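Local coordinates for protein putative alcohol dehydrogenase (Sinorhizobium meliloti, PDB 4J6F) that is probably a medium-chain dehydrogenase/reductase that interconverts alcohols and carbonyl compounds with a nicotinamide cofactor, at residues 107-111 / 156-162; 62-68 / 164-170; 32-38 / 50-56. One frame throughout, in Å; residues are numbered along the deposited sequence.

Contact 1: residues 107-111 / 156-162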
loop_
_atom_site.group_PDB
_atom_site.type_symbol
_atom_site.label_atom_id
_atom_site.label_comp_id
_atom_site.label_asym_id
_atom_site.label_seq_id
_atom_site.Cartn_x
_atom_site.Cartn_y
_atom_site.Cartn_z
ATOM N N PRO A 107 -10.495 12.188 33.738
ATOM C CA PRO A 107 -9.246 12.812 33.280
ATOM C C PRO A 107 -8.169 11.794 32.914
ATOM O O PRO A 107 -8.175 10.693 33.437
ATOM C CB PRO A 107 -8.801 13.625 34.497
ATOM C CG PRO A 107 -9.317 12.850 35.646
ATOM C CD PRO A 107 -10.625 12.256 35.206
ATOM N N ARG A 108 -7.262 12.173 32.024
ATOM C CA ARG A 108 -6.169 11.292 31.603
ATOM C C ARG A 108 -4.852 12.034 31.671
ATOM O O ARG A 108 -4.742 13.151 31.184
ATOM C CB ARG A 108 -6.406 10.763 30.174
ATOM C CG ARG A 108 -5.160 10.265 29.439
ATOM C CD ARG A 108 -4.686 8.877 29.880
ATOM N NE ARG A 108 -5.673 7.846 29.574
ATOM C CZ ARG A 108 -6.423 7.223 30.482
ATOM N NH1 ARG A 108 -7.306 6.308 30.096
ATOM N NH2 ARG A 108 -6.280 7.503 31.769
ATOM N N ILE A 109 -3.860 11.418 32.290
ATOM C CA ILE A 109 -2.514 11.937 32.199
ATOM C C ILE A 109 -1.910 11.413 30.901
ATOM O O ILE A 109 -1.762 10.199 30.723
ATOM C CB ILE A 109 -1.639 11.475 33.386
ATOM C CG1 ILE A 109 -2.222 11.986 34.702
ATOM C CG2 ILE A 109 -0.192 11.944 33.194
ATOM C CD1 ILE A 109 -1.774 11.220 35.926
ATOM N N GLN A 110 -1.558 12.323 30.001
ATOM C CA GLN A 110 -0.892 11.942 28.748
ATOM C C GLN A 110 0.643 11.783 28.948
ATOM O O GLN A 110 1.151 11.831 30.082
ATOM C CB GLN A 110 -1.211 12.966 27.646
ATOM C CG GLN A 110 -2.689 13.301 27.506
ATOM C CD GLN A 110 -2.984 14.181 26.315
ATOM O OE1 GLN A 110 -3.234 15.376 26.471
ATOM N NE2 GLN A 110 -2.955 13.600 25.106
ATOM N N GLY A 111 1.377 11.598 27.851
ATOM C CA GLY A 111 2.830 11.501 27.913
ATOM C C GLY A 111 3.256 10.083 27.634
ATOM O O GLY A 111 2.899 9.168 28.376
ATOM N N HIS A 156 -2.729 7.071 26.591
ATOM C CA HIS A 156 -4.054 6.984 25.993
ATOM C C HIS A 156 -4.994 6.009 26.703
ATOM O O HIS A 156 -6.023 6.406 27.211
ATOM C CB HIS A 156 -3.978 6.646 24.506
ATOM C CG HIS A 156 -5.317 6.520 23.852
ATOM N ND1 HIS A 156 -5.978 5.320 23.741
ATOM C CD2 HIS A 156 -6.129 7.447 23.300
ATOM C CE1 HIS A 156 -7.134 5.509 23.140
ATOM N NE2 HIS A 156 -7.250 6.792 22.863
ATOM N N GLY A 157 -4.627 4.737 26.760
ATOM C CA GLY A 157 -5.469 3.739 27.429
ATOM C C GLY A 157 -5.314 3.659 28.938
ATOM O O GLY A 157 -6.046 2.933 29.604
ATOM N N ARG A 158 -4.386 4.446 29.475
ATOM C CA ARG A 158 -3.859 4.291 30.825
ATOM C C ARG A 158 -3.003 5.539 31.062
ATOM O O ARG A 158 -2.472 6.115 30.110
ATOM C CB ARG A 158 -2.979 3.051 30.802
ATOM C CG ARG A 158 -2.579 2.445 32.111
ATOM C CD ARG A 158 -1.348 1.593 31.838
ATOM N NE ARG A 158 -1.280 0.351 32.618
ATOM C CZ ARG A 158 -0.975 0.274 33.914
ATOM N NH1 ARG A 158 -0.924 -0.906 34.492
ATOM N NH2 ARG A 158 -0.719 1.357 34.646
ATOM N N ASP A 159 -2.860 5.973 32.311
ATOM C CA ASP A 159 -2.124 7.209 32.594
ATOM C C ASP A 159 -0.642 7.166 32.218
ATOM O O ASP A 159 0.009 6.161 32.424
ATOM C CB ASP A 159 -2.304 7.603 34.046
ATOM C CG ASP A 159 -3.658 8.242 34.310
ATOM O OD1 ASP A 159 -4.221 8.905 33.398
ATOM O OD2 ASP A 159 -4.159 8.088 35.443
ATOM N N GLY A 160 -0.125 8.269 31.667
ATOM C CA GLY A 160 1.261 8.359 31.167
ATOM C C GLY A 160 2.194 9.222 31.997
ATOM O O GLY A 160 2.038 9.322 33.205
ATOM N N GLY A 161 3.165 9.860 31.355
ATOM C CA GLY A 161 4.254 10.518 32.081
ATOM C C GLY A 161 4.185 12.006 32.416
ATOM O O GLY A 161 5.140 12.557 32.970
ATOM N N TYR A 162 3.088 12.673 32.101
ATOM C CA TYR A 162 2.965 14.064 32.504
ATOM C C TYR A 162 2.435 14.154 33.925
ATOM O O TYR A 162 1.404 14.746 34.187
ATOM C CB TYR A 162 2.061 14.821 31.547
ATOM C CG TYR A 162 2.621 14.914 30.158
ATOM C CD1 TYR A 162 3.980 14.989 29.950
ATOM C CD2 TYR A 162 1.792 14.923 29.057
ATOM C CE1 TYR A 162 4.499 15.067 28.682
ATOM C CE2 TYR A 162 2.304 15.000 27.787
ATOM C CZ TYR A 162 3.658 15.072 27.610
ATOM O OH TYR A 162 4.168 15.163 26.353
#

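Contact 2: residues 62-68 / 164-170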
loop_
_atom_site.group_PDB
_atom_site.type_symbol
_atom_site.label_atom_id
_atom_site.label_comp_id
_atom_site.label_asym_id
_atom_site.label_seq_id
_atom_site.Cartn_x
_atom_site.Cartn_y
_atom_site.Cartn_z
ATOM N N GLY A 62 2.453 -7.345 39.186
ATOM C CA GLY A 62 3.297 -7.267 37.995
ATOM C C GLY A 62 3.686 -5.870 37.516
ATOM O O GLY A 62 4.327 -5.733 36.472
ATOM N N GLU A 63 3.301 -4.836 38.263
ATOM C CA GLU A 63 3.633 -3.450 37.915
ATOM C C GLU A 63 4.760 -2.904 38.788
ATOM O O GLU A 63 4.973 -3.368 39.910
ATOM C CB GLU A 63 2.420 -2.539 38.099
ATOM C CG GLU A 63 1.309 -2.681 37.072
ATOM C CD GLU A 63 0.072 -1.848 37.418
ATOM O OE1 GLU A 63 -0.885 -1.827 36.616
ATOM O OE2 GLU A 63 0.036 -1.219 38.496
ATOM N N VAL A 64 5.484 -1.920 38.261
ATOM C CA VAL A 64 6.334 -1.049 39.070
ATOM C C VAL A 64 5.711 0.343 39.176
ATOM O O VAL A 64 4.780 0.684 38.420
ATOM C CB VAL A 64 7.756 -0.893 38.482
ATOM C CG1 VAL A 64 8.571 -2.151 38.697
ATOM C CG2 VAL A 64 7.704 -0.524 37.012
ATOM N N LEU A 65 6.230 1.138 40.113
ATOM C CA LEU A 65 5.910 2.564 40.191
ATOM C C LEU A 65 7.169 3.386 40.028
ATOM O O LEU A 65 8.115 3.209 40.790
ATOM C CB LEU A 65 5.267 2.892 41.528
ATOM C CG LEU A 65 4.931 4.357 41.777
ATOM C CD1 LEU A 65 3.611 4.695 41.109
ATOM C CD2 LEU A 65 4.869 4.626 43.276
ATOM N N ILE A 66 7.201 4.276 39.038
ATOM C CA ILE A 66 8.409 5.093 38.829
ATOM C C ILE A 66 8.206 6.545 39.215
ATOM O O ILE A 66 7.098 7.068 39.140
ATOM C CB ILE A 66 8.946 5.036 37.382
ATOM C CG1 ILE A 66 7.912 5.569 36.388
ATOM C CG2 ILE A 66 9.382 3.626 37.020
ATOM C CD1 ILE A 66 8.441 5.637 34.969
ATOM N N LYS A 67 9.287 7.185 39.633
ATOM C CA LYS A 67 9.288 8.619 39.821
ATOM C C LYS A 67 9.765 9.255 38.511
ATOM O O LYS A 67 10.943 9.123 38.135
ATOM C CB LYS A 67 10.178 9.010 41.000
ATOM C CG LYS A 67 10.456 10.494 41.049
ATOM C CD LYS A 67 10.524 11.060 42.455
ATOM C CE LYS A 67 10.395 12.572 42.388
ATOM N NZ LYS A 67 11.221 13.176 43.459
ATOM N N VAL A 68 8.847 9.924 37.809
ATOM C CA VAL A 68 9.141 10.455 36.476
ATOM C C VAL A 68 10.179 11.555 36.537
ATOM O O VAL A 68 10.063 12.478 37.324
ATOM C CB VAL A 68 7.902 11.028 35.772
ATOM C CG1 VAL A 68 8.185 11.211 34.288
ATOM C CG2 VAL A 68 6.693 10.129 35.977
ATOM N N GLU A 164 4.212 13.236 38.319
ATOM C CA GLU A 164 5.421 12.957 39.123
ATOM C C GLU A 164 5.695 11.454 39.284
ATOM O O GLU A 164 6.840 11.052 39.503
ATOM C CB GLU A 164 5.347 13.620 40.494
ATOM C CG GLU A 164 5.348 15.136 40.440
ATOM C CD GLU A 164 5.148 15.799 41.802
ATOM O OE1 GLU A 164 4.244 15.399 42.578
ATOM O OE2 GLU A 164 5.902 16.749 42.087
ATOM N N TYR A 165 4.647 10.638 39.167
ATOM C CA TYR A 165 4.750 9.192 39.326
ATOM C C TYR A 165 3.902 8.473 38.297
ATOM O O TYR A 165 2.884 8.992 37.859
ATOM C CB TYR A 165 4.317 8.777 40.733
ATOM C CG TYR A 165 5.182 9.367 41.809
ATOM C CD1 TYR A 165 6.387 8.761 42.163
ATOM C CD2 TYR A 165 4.816 10.545 42.458
ATOM C CE1 TYR A 165 7.203 9.308 43.135
ATOM C CE2 TYR A 165 5.631 11.097 43.437
ATOM C CZ TYR A 165 6.820 10.470 43.764
ATOM O OH TYR A 165 7.632 10.997 44.732
HETATM N N MSE A 166 4.314 7.275 37.909
HETATM C CA MSE A 166 3.564 6.518 36.917
HETATM C C MSE A 166 3.630 5.055 37.233
HETATM O O MSE A 166 4.700 4.530 37.588
HETATM C CB MSE A 166 4.158 6.796 35.541
HETATM C CG MSE A 166 3.307 6.251 34.404
HETATM SE SE MSE A 166 4.373 6.393 32.755
HETATM C CE MSE A 166 3.425 5.020 31.716
ATOM N N ALA A 167 2.479 4.394 37.121
ATOM C CA ALA A 167 2.395 2.934 37.222
ATOM C C ALA A 167 2.543 2.330 35.831
ATOM O O ALA A 167 2.106 2.934 34.855
ATOM C CB ALA A 167 1.062 2.531 37.829
ATOM N N LEU A 168 3.164 1.158 35.731
ATOM C CA LEU A 168 3.284 0.448 34.448
ATOM C C LEU A 168 3.778 -0.965 34.665
ATOM O O LEU A 168 4.441 -1.225 35.661
ATOM C CB LEU A 168 4.247 1.166 33.503
ATOM C CG LEU A 168 5.700 1.244 33.942
ATOM C CD1 LEU A 168 6.617 1.000 32.757
ATOM C CD2 LEU A 168 5.976 2.586 34.584
ATOM N N PRO A 169 3.485 -1.887 33.729
ATOM C CA PRO A 169 3.942 -3.268 33.894
ATOM C C PRO A 169 5.461 -3.351 33.950
ATOM O O PRO A 169 6.143 -2.648 33.194
ATOM C CB PRO A 169 3.465 -3.958 32.614
ATOM C CG PRO A 169 2.434 -3.064 32.028
ATOM C CD PRO A 169 2.818 -1.682 32.433
ATOM N N ALA A 170 5.976 -4.215 34.822
ATOM C CA ALA A 170 7.413 -4.449 34.939
ATOM C C ALA A 170 8.130 -4.661 33.605
ATOM O O ALA A 170 9.145 -4.012 33.362
ATOM C CB ALA A 170 7.696 -5.599 35.891
#

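Contact 3: residues 32-38 / 50-56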
loop_
_atom_site.group_PDB
_atom_site.type_symbol
_atom_site.label_atom_id
_atom_site.label_comp_id
_atom_site.label_asym_id
_atom_site.label_seq_id
_atom_site.Cartn_x
_atom_site.Cartn_y
_atom_site.Cartn_z
ATOM N N LYS A 32 1.198 10.550 48.987
ATOM C CA LYS A 32 -0.095 9.953 48.644
ATOM C C LYS A 32 -0.828 10.726 47.532
ATOM O O LYS A 32 -1.674 10.164 46.829
ATOM C CB LYS A 32 -0.970 9.738 49.890
ATOM C CG LYS A 32 -0.363 8.829 50.975
ATOM C CD LYS A 32 0.014 7.418 50.491
ATOM C CE LYS A 32 -0.159 6.336 51.557
ATOM N NZ LYS A 32 0.510 6.639 52.860
ATOM N N THR A 33 -0.490 12.002 47.357
ATOM C CA THR A 33 -0.977 12.765 46.209
ATOM C C THR A 33 0.197 13.369 45.430
ATOM O O THR A 33 1.308 13.501 45.953
ATOM C CB THR A 33 -2.003 13.857 46.609
ATOM O OG1 THR A 33 -1.380 14.831 47.453
ATOM C CG2 THR A 33 -3.209 13.251 47.327
HETATM N N MSE A 34 -0.052 13.730 44.176
HETATM C CA MSE A 34 1.000 14.261 43.308
HETATM C C MSE A 34 0.488 15.334 42.377
HETATM O O MSE A 34 -0.725 15.586 42.267
HETATM C CB MSE A 34 1.601 13.126 42.479
HETATM C CG MSE A 34 0.513 12.426 41.665
HETATM SE SE MSE A 34 1.301 11.244 40.301
HETATM C CE MSE A 34 -0.301 10.437 39.486
ATOM N N THR A 35 1.442 15.965 41.701
ATOM C CA THR A 35 1.185 16.952 40.672
ATOM C C THR A 35 1.115 16.248 39.321
ATOM O O THR A 35 1.891 15.323 39.055
ATOM C CB THR A 35 2.319 17.990 40.674
ATOM O OG1 THR A 35 2.244 18.753 41.881
ATOM C CG2 THR A 35 2.212 18.925 39.515
ATOM N N ALA A 36 0.169 16.660 38.482
ATOM C CA ALA A 36 0.031 16.094 37.140
ATOM C C ALA A 36 -0.760 17.029 36.264
ATOM O O ALA A 36 -1.599 17.795 36.756
ATOM C CB ALA A 36 -0.653 14.733 37.177
ATOM N N VAL A 37 -0.486 16.965 34.964
ATOM C CA VAL A 37 -1.273 17.696 33.990
ATOM C C VAL A 37 -2.341 16.745 33.486
ATOM O O VAL A 37 -2.029 15.689 32.943
ATOM C CB VAL A 37 -0.408 18.245 32.850
ATOM C CG1 VAL A 37 -1.283 18.732 31.705
ATOM C CG2 VAL A 37 0.494 19.360 33.370
ATOM N N LEU A 38 -3.595 17.132 33.707
ATOM C CA LEU A 38 -4.760 16.311 33.393
ATOM C C LEU A 38 -5.453 16.762 32.119
ATOM O O LEU A 38 -5.733 17.958 31.943
ATOM C CB LEU A 38 -5.777 16.368 34.538
ATOM C CG LEU A 38 -5.404 15.820 35.925
ATOM C CD1 LEU A 38 -6.563 16.023 36.888
ATOM C CD2 LEU A 38 -5.023 14.344 35.850
ATOM N N TYR A 50 -3.419 21.726 35.159
ATOM C CA TYR A 50 -2.318 21.419 36.064
ATOM C C TYR A 50 -2.899 21.212 37.448
ATOM O O TYR A 50 -3.446 22.153 38.026
ATOM C CB TYR A 50 -1.346 22.593 36.083
ATOM C CG TYR A 50 -0.086 22.386 36.891
ATOM C CD1 TYR A 50 0.887 21.469 36.485
ATOM C CD2 TYR A 50 0.158 23.142 38.038
ATOM C CE1 TYR A 50 2.056 21.290 37.210
ATOM C CE2 TYR A 50 1.321 22.970 38.776
ATOM C CZ TYR A 50 2.273 22.045 38.364
ATOM O OH TYR A 50 3.440 21.868 39.099
ATOM N N SER A 51 -2.799 19.997 37.984
ATOM C CA SER A 51 -3.399 19.703 39.297
ATOM C C SER A 51 -2.382 19.338 40.349
ATOM O O SER A 51 -1.352 18.738 40.043
ATOM C CB SER A 51 -4.444 18.605 39.198
ATOM O OG SER A 51 -5.315 18.884 38.123
ATOM N N ARG A 52 -2.693 19.698 41.593
ATOM C CA ARG A 52 -1.738 19.557 42.686
ATOM C C ARG A 52 -2.033 18.434 43.675
ATOM O O ARG A 52 -1.178 18.106 44.500
ATOM C CB ARG A 52 -1.488 20.892 43.390
ATOM C CG ARG A 52 -0.176 21.530 42.963
ATOM C CD ARG A 52 -0.045 22.968 43.433
ATOM N NE ARG A 52 0.105 23.855 42.281
ATOM C CZ ARG A 52 0.063 25.184 42.319
ATOM N NH1 ARG A 52 -0.109 25.821 43.476
ATOM N NH2 ARG A 52 0.199 25.883 41.192
ATOM N N ASP A 53 -3.213 17.826 43.589
ATOM C CA ASP A 53 -3.499 16.678 44.458
ATOM C C ASP A 53 -4.235 15.527 43.772
ATOM O O ASP A 53 -5.379 15.195 44.092
ATOM C CB ASP A 53 -4.191 17.109 45.762
ATOM C CG ASP A 53 -5.311 18.080 45.524
ATOM O OD1 ASP A 53 -6.304 17.692 44.875
ATOM O OD2 ASP A 53 -5.195 19.235 45.984
ATOM N N VAL A 54 -3.507 14.863 42.884
ATOM C CA VAL A 54 -3.976 13.722 42.113
ATOM C C VAL A 54 -3.486 12.446 42.778
ATOM O O VAL A 54 -2.332 12.370 43.169
ATOM C CB VAL A 54 -3.379 13.780 40.698
ATOM C CG1 VAL A 54 -3.966 12.703 39.807
ATOM C CG2 VAL A 54 -3.579 15.154 40.096
ATOM N N PRO A 55 -4.346 11.447 42.939
ATOM C CA PRO A 55 -3.886 10.250 43.649
ATOM C C PRO A 55 -2.655 9.640 42.980
ATOM O O PRO A 55 -2.621 9.514 41.752
ATOM C CB PRO A 55 -5.083 9.286 43.556
ATOM C CG PRO A 55 -6.262 10.138 43.237
ATOM C CD PRO A 55 -5.732 11.301 42.445
ATOM N N VAL A 56 -1.646 9.303 43.786
ATOM C CA VAL A 56 -0.478 8.576 43.306
ATOM C C VAL A 56 -0.946 7.146 43.113
ATOM O O VAL A 56 -1.546 6.575 44.017
ATOM C CB VAL A 56 0.692 8.630 44.317
ATOM C CG1 VAL A 56 1.770 7.599 43.980
ATOM C CG2 VAL A 56 1.291 10.028 44.366
#

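Contact 1: residues 107-111 / 156-162
Asp159 OD1 takes two N-H donors from segment 107-111. Ile109 N bonds to Asp159 OD1 at 2.8 Å, fairly straight. Arg108 NH2 makes a salt bridge to Asp159 OD1 at 3.0 Å. The two donors reach OD1 from opposite faces of the carboxylate plane. This joins two loops of the GroES-like domain, one leading into strand 113-121 and the other into strand 165-169. The Arg108 chain folds back at chi2 and chi3, which brings its guanidinium over segment 156-162. There Arg108 NE bonds to His156 O at 2.8 Å, within the guanidinium plane but above the carbonyl plane of its acceptor. NH1 adds a weak bond to the same oxygen. Arg158 N sits over one face of the guanidinium, while the carboxylate plane of Asp159 is turned 76° from it.

Farther along, the backbones pair without forming regular strands. Gly160 N bonds to Ile109 O at 2.7 Å, Tyr162 N to Gln110 O, and Gly161 N to Gly111 O. Gly160 is placed so that a side chain would run into Gly111 O. The CB of Ile109 points toward segment 156-162. Its CG2, anti to the backbone N, packs on Tyr162 CB, and its other branch lies near the Asp159 carboxylate. Outside the pair, Asp77 accepts bonds from Tyr162 OH and, through its backbone O, from Gln110 NE2. His156 ND1 bonds to Asp152. Tyr162 closes the far end with a CH-pi contact: Gly111 CA lies over one face of its ring, 3.6 Å from the centroid.

Contact 2: residues 62-68 / 164-170
Ile66 and Met166 (a selenomethionine) exchange two backbone bonds, from Ile66 N to Met166 O at 2.9 Å and from Met166 N to Ile66 O at 3.1 Å. They form one hydrogen-bonded pair of the antiparallel strands 63-72 and 165-169, in the mixed sheet of the GroES-like domain. Val64 and Leu168 form another such pair. The pairing is continued by Val68 N to Glu164 O at one end and by a straight bond from Ala170 N to Gly62 O at the other. Leu65 faces Ala167, and Lys67 faces Tyr165, in the non-hydrogen-bonded positions.

The side chains then sort onto two faces. Val64, Ile66, Met166 and Leu168 share one. On it Ile66 CD1 meets Leu168 CD2 at 3.9 Å, the two side chains crossing at about a right angle. Ile66 CG1 sits between the backbone N and the carbonyl carbon (chi1 61°), which carries the branch across to Met166 CB. Val64 CG2 touches Leu168 CG. Val134 and Val136 of strand 133-140 pack on Ile66, Val136 also on Leu168, and Ile118 on Val64.

Leu65, Lys67, Tyr165 and Ala167 share the other face. The Lys67 side chain passes across the Tyr165 ring at a slant, Lys67 CB 3.7 Å from Tyr165 CE1 and Lys67 CD close to Tyr165 OH. Leu65 CD1 touches Tyr165 CB. Pro31, Met34 and Val56 pack around the tyrosine from outside. With an alanine here, the methylenes of Lys67 would probably lose their backing, and a gap would be likely to open beside Met34 and Val56. Farther out, strand 113-121 pairs with the other edge of strand 63-72. Glu63 OE1 sits against Arg158 NH1, too close in the model to be trusted in detail, and Glu63 OE2 accepts a bond from Ala60 N. Glu63 OE2 also lies 3.9 Å from Ala167 CB.

Contact 3: residues 32-38 / 50-56
Tyr50 opens the second segment with its ring beside Val37 and Thr35. Its CG is anti to the backbone N (chi1 -175°), which sets the ring beside strand 33-38. Val37 CG2 meets the ring edge at Tyr50 CD1, 3.8 Å away, while Thr35 CG2 approaches obliquely near CE1 and CZ. Ser51 pairs with Ala36 through two backbone bonds, the shorter being Ser51 N to Ala36 O at 2.8 Å. Its OG lies against Leu38 CD1.

At Arg52 the chain turns a corner. Its CG runs beside Thr35 OG1. Asp53 CB lies side by side with the Thr33 side chain. Val54 resumes the pairing: Val54 N bonds to Met34 O at 2.9 Å, and Met34 N bonds back to Val54 O. Val54 CG2 touches Ala36 CB. Pro55 O lies near CE of Met34, a selenomethionine. Val56 N bonds to Lys32 O, and Val56 CG2 packs on Met34 CB at 3.6 Å. The register has shifted by one residue between Met34 and Ala36. The return side of this beta hairpin carries a beta bulge near Arg52, so 48-51 and 53-55 follow each other along the same edge of strand 33-39 in a small antiparallel sheet.

Overall arrangement
All three contacts lie on the same side of the chain's centre, away from the six-stranded parallel sheet. Contact 3 closes first along the chain. Contact 2 then joins strands 63-72 and 165-169, and contact 1 is nested in the loop it closes. The centres of contacts 1 and 2 are about 12 Å apart, as are those of contacts 1 and 3. Contacts 2 and 3 are about 15 Å apart. The consecutive segments 156-162 and 164-170 tie them together: Tyr162 O probably bonds to Val37 N, and Glu164 OE1 to Thr35 N. The N-terminal hairpin is thus fastened to the GroES-like sheet, and Ile109 packs on it from the loop.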